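Local coordinates for protein endo-1,4-beta-xylanase (Pseudoalteromonas haloplanktis, PDB 1H12) that hydrolyses internal beta-1,4 linkages of xylan, as a cold-adapted endo-xylanase of glycoside hydrolase family 8, at residues A[1-12]-A[351-363]. Numbering follows the deposited sequence.
Sequences AFNNNPSSVGAY and ALLASTNAGQANE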
loop_
_atom_site.group_PDB
_atom_site.type_symbol
_atom_site.label_atom_id
_atom_site.label_comp_id
_atom_site.label_asym_id
_atom_site.label_seq_id
_atom_site.Cartn_x
_atom_site.Cartn_y
_atom_site.Cartn_z
ATOM N N ALA A 1 -20.527 16.931 7.376
ATOM C CA ALA A 1 -19.915 17.619 6.227
ATOM C C ALA A 1 -18.420 17.305 6.175
ATOM O O ALA A 1 -17.810 17.094 7.199
ATOM C CB ALA A 1 -20.106 19.111 6.303
ATOM N N PHE A 2 -17.864 17.323 4.996
ATOM C CA PHE A 2 -16.435 17.136 4.830
ATOM C C PHE A 2 -15.623 18.123 5.586
ATOM O O PHE A 2 -15.875 19.352 5.471
ATOM C CB PHE A 2 -16.098 17.240 3.354
ATOM C CG PHE A 2 -14.629 17.081 3.029
ATOM C CD1 PHE A 2 -13.944 15.912 3.311
ATOM C CD2 PHE A 2 -13.926 18.111 2.446
ATOM C CE1 PHE A 2 -12.596 15.764 2.968
ATOM C CE2 PHE A 2 -12.563 17.957 2.131
ATOM C CZ PHE A 2 -11.911 16.790 2.408
ATOM N N ASN A 3 -14.627 17.679 6.343
ATOM C CA ASN A 3 -13.686 18.571 7.002
ATOM C C ASN A 3 -12.597 18.960 6.010
ATOM O O ASN A 3 -11.660 18.194 5.753
ATOM C CB ASN A 3 -13.087 17.910 8.217
ATOM C CG ASN A 3 -12.201 18.824 8.988
ATOM O OD1 ASN A 3 -11.925 19.948 8.534
ATOM N ND2 ASN A 3 -11.701 18.379 10.132
ATOM N N ASN A 4 -12.712 20.150 5.447
ATOM C CA ASN A 4 -11.755 20.661 4.507
ATOM C C ASN A 4 -10.617 21.392 5.151
ATOM O O ASN A 4 -9.807 22.009 4.425
ATOM C CB ASN A 4 -12.436 21.494 3.457
ATOM C CG ASN A 4 -12.892 22.827 3.972
ATOM O OD1 ASN A 4 -13.059 23.004 5.134
ATOM N ND2 ASN A 4 -13.045 23.769 3.084
ATOM N N ASN A 5 -10.463 21.275 6.449
ATOM C CA ASN A 5 -9.351 21.858 7.161
ATOM C C ASN A 5 -8.672 20.793 8.061
ATOM O O ASN A 5 -8.718 20.851 9.278
ATOM C CB ASN A 5 -9.897 23.000 8.064
ATOM C CG ASN A 5 -8.806 23.845 8.667
ATOM O OD1 ASN A 5 -7.654 23.877 8.138
ATOM N ND2 ASN A 5 -9.139 24.576 9.776
ATOM N N PRO A 6 -8.071 19.786 7.440
ATOM C CA PRO A 6 -7.493 18.685 8.223
ATOM C C PRO A 6 -6.474 19.174 9.187
ATOM O O PRO A 6 -5.669 20.044 8.884
ATOM C CB PRO A 6 -6.914 17.789 7.151
ATOM C CG PRO A 6 -6.628 18.694 6.009
ATOM C CD PRO A 6 -7.882 19.647 5.985
ATOM N N SER A 7 -6.485 18.587 10.390
ATOM C CA SER A 7 -5.565 18.984 11.438
ATOM C C SER A 7 -4.118 18.775 11.134
ATOM O O SER A 7 -3.750 17.795 10.501
ATOM C CB SER A 7 -5.914 18.251 12.727
ATOM O OG SER A 7 -5.103 18.737 13.800
ATOM N N SER A 8 -3.259 19.693 11.608
ATOM C CA SER A 8 -1.810 19.520 11.561
ATOM C C SER A 8 -1.341 18.522 12.590
ATOM O O SER A 8 -0.185 18.176 12.589
ATOM C CB SER A 8 -1.097 20.836 11.785
ATOM O OG SER A 8 -1.457 21.382 13.020
ATOM N N VAL A 9 -2.198 18.124 13.491
ATOM C CA VAL A 9 -1.879 17.105 14.515
ATOM C C VAL A 9 -2.516 15.816 14.057
ATOM O O VAL A 9 -3.715 15.751 13.812
ATOM C CB VAL A 9 -2.444 17.467 15.905
ATOM C CG1 VAL A 9 -2.168 16.427 16.936
ATOM C CG2 VAL A 9 -1.840 18.805 16.381
ATOM N N GLY A 10 -1.705 14.791 13.950
ATOM C CA GLY A 10 -2.214 13.494 13.470
ATOM C C GLY A 10 -2.988 12.686 14.507
ATOM O O GLY A 10 -2.818 12.860 15.727
ATOM N N ALA A 11 -3.769 11.754 14.011
ATOM C CA ALA A 11 -4.504 10.808 14.838
ATOM C C ALA A 11 -3.570 9.957 15.686
ATOM O O ALA A 11 -3.960 9.551 16.801
ATOM C CB ALA A 11 -5.337 9.910 13.935
ATOM N N TYR A 12 -2.394 9.687 15.219
ATOM C CA TYR A 12 -1.421 8.908 16.038
ATOM C C TYR A 12 -1.091 9.639 17.320
ATOM O O TYR A 12 -0.929 8.975 18.372
ATOM C CB TYR A 12 -0.184 8.575 15.197
ATOM C CG TYR A 12 0.790 7.612 15.779
ATOM C CD1 TYR A 12 0.417 6.572 16.615
ATOM C CD2 TYR A 12 2.101 7.710 15.438
ATOM C CE1 TYR A 12 1.375 5.644 17.088
ATOM C CE2 TYR A 12 3.049 6.807 15.907
ATOM C CZ TYR A 12 2.674 5.770 16.724
ATOM O OH TYR A 12 3.658 4.911 17.189
ATOM N N ALA A 351 -6.931 9.700 -0.427
ATOM C CA ALA A 351 -6.218 10.945 -0.587
ATOM C C ALA A 351 -6.965 12.149 -0.041
ATOM O O ALA A 351 -6.362 13.151 0.330
ATOM C CB ALA A 351 -5.916 11.203 -2.061
ATOM N N LEU A 352 -8.297 12.040 -0.001
ATOM C CA LEU A 352 -9.136 13.127 0.526
ATOM C C LEU A 352 -8.858 13.501 1.940
ATOM O O LEU A 352 -9.217 14.611 2.365
ATOM C CB LEU A 352 -10.613 12.795 0.338
ATOM C CG LEU A 352 -11.053 12.603 -1.103
ATOM C CD1 LEU A 352 -12.500 12.119 -1.088
ATOM C CD2 LEU A 352 -10.881 13.908 -1.904
ATOM N N LEU A 353 -8.207 12.645 2.718
ATOM C CA LEU A 353 -7.788 12.990 4.073
ATOM C C LEU A 353 -6.764 14.120 4.108
ATOM O O LEU A 353 -6.508 14.672 5.170
ATOM C CB LEU A 353 -7.307 11.742 4.792
ATOM C CG LEU A 353 -8.364 10.687 5.043
ATOM C CD1 LEU A 353 -7.772 9.324 5.324
ATOM C CD2 LEU A 353 -9.272 11.114 6.225
ATOM N N ALA A 354 -6.187 14.468 2.966
ATOM C CA ALA A 354 -5.309 15.625 2.826
ATOM C C ALA A 354 -5.925 16.719 1.953
ATOM O O ALA A 354 -5.262 17.744 1.764
ATOM C CB ALA A 354 -3.948 15.237 2.245
ATOM N N SER A 355 -7.124 16.531 1.439
ATOM C CA SER A 355 -7.769 17.510 0.511
ATOM C C SER A 355 -8.394 18.665 1.303
ATOM O O SER A 355 -8.878 18.491 2.416
ATOM C CB SER A 355 -8.919 16.808 -0.258
ATOM O OG SER A 355 -9.652 17.803 -1.090
ATOM N N THR A 356 -8.406 19.831 0.652
ATOM C CA THR A 356 -9.096 21.007 1.222
ATOM C C THR A 356 -10.232 21.494 0.383
ATOM O O THR A 356 -10.716 22.605 0.612
ATOM C CB THR A 356 -8.082 22.134 1.503
ATOM O OG1 THR A 356 -7.452 22.549 0.290
ATOM C CG2 THR A 356 -7.028 21.759 2.438
ATOM N N ASN A 357 -10.673 20.695 -0.585
ATOM C CA ASN A 357 -11.688 21.076 -1.540
ATOM C C ASN A 357 -12.925 20.196 -1.380
ATOM O O ASN A 357 -12.949 19.048 -1.785
ATOM C CB ASN A 357 -11.107 21.004 -2.952
ATOM C CG ASN A 357 -12.036 21.506 -4.022
ATOM O OD1 ASN A 357 -13.261 21.263 -4.049
ATOM N ND2 ASN A 357 -11.428 22.214 -4.988
ATOM N N ALA A 358 -13.985 20.727 -0.791
ATOM C CA ALA A 358 -15.196 19.954 -0.515
ATOM C C ALA A 358 -15.861 19.485 -1.768
ATOM O O ALA A 358 -16.420 18.370 -1.780
ATOM C CB ALA A 358 -16.146 20.792 0.399
ATOM N N GLY A 359 -15.846 20.256 -2.831
ATOM C CA GLY A 359 -16.397 19.834 -4.090
ATOM C C GLY A 359 -15.680 18.599 -4.678
ATOM O O GLY A 359 -16.343 17.663 -5.128
ATOM N N GLN A 360 -14.381 18.616 -4.658
ATOM C CA GLN A 360 -13.533 17.484 -5.060
ATOM C C GLN A 360 -13.875 16.302 -4.136
ATOM O O GLN A 360 -13.978 15.165 -4.581
ATOM C CB GLN A 360 -11.967 17.757 -4.948
ATOM C CG GLN A 360 -11.039 18.209 -6.110
ATOM C CD GLN A 360 -9.584 18.561 -5.646
ATOM O OE1 GLN A 360 -8.746 18.992 -6.410
ATOM N NE2 GLN A 360 -9.316 18.436 -4.356
ATOM N N ALA A 361 -13.946 16.547 -2.840
ATOM C CA ALA A 361 -14.234 15.460 -1.939
ATOM C C ALA A 361 -15.539 14.820 -2.234
ATOM O O ALA A 361 -15.640 13.581 -2.289
ATOM C CB ALA A 361 -14.191 15.923 -0.506
ATOM N N ASN A 362 -16.575 15.646 -2.461
ATOM C CA ASN A 362 -17.848 15.060 -2.769
ATOM C C ASN A 362 -17.776 14.159 -3.952
ATOM O O ASN A 362 -18.343 13.064 -3.921
ATOM C CB ASN A 362 -18.931 16.164 -2.955
ATOM N N GLU A 363 -17.154 14.600 -5.016
ATOM C CA GLU A 363 -17.111 13.827 -6.222
ATOM C C GLU A 363 -16.260 12.563 -6.074
ATOM O O GLU A 363 -16.743 11.475 -6.400
ATOM C CB GLU A 363 -16.492 14.636 -7.339
HETATM O O HOH W 1 -9.412 16.696 4.674
HETATM O O HOH W 2 -14.030 23.482 0.165
#
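Asn4 and Thr356 pack together beside a water whose oxygen is gripped from both segments. It accepts from the backbone N of Ala358, 2.9 Å away, and from Asn4 ND2 at 3.1 Å, and gives a weak bond back to Thr356 O. Asn4 CG stands between its own backbone N and carbonyl carbon (chi1 73°), which brings ND2 to this water while CB rests against Thr356 O. Alongside, Asn4 O receives a CA-H...O contact from Thr356 CA at 3.4 Å, and the Thr356 methyl CG2 lies near the same oxygen; the hydroxyl OG1 is instead hydrogen-bonded to Asn307. A second water joins the backbones, 2.9 Å from both Asn3 O and Ser355 O, and an Asx turn, Asn3 OD1 accepting from Asn5 N, bends the chain around Asn4. In the (alpha/alpha)6 barrel of family 8, these contacts lay the irregular N-terminal segment over the link between helices 342-351 and 358-369. Asn357 N-caps the latter helix, its OD1 taking Gln360 N from above the carboxamide plane, and the water on Ala358 N serves the same helix start. Phe2 supplies most of the apolar contact. With CG anti to the backbone N (chi1 179°), its ring reaches across to put one face against Ala361 CB, a CH-pi contact 3.5 Å from the ring centroid and only 4° off the normal. Leu352 O meets the ring edge in its plane, 3.5 Å from CZ, and Ser355 O also approaches that edge. An alanine in place of Phe2 is likely to strip Ala361 CB of its aromatic cover and open a gap between Leu352 and Ala358. Leu20 and Met24 also touch this ring, while farther along Pro6 CB sits 3.7 Å from Leu353 O.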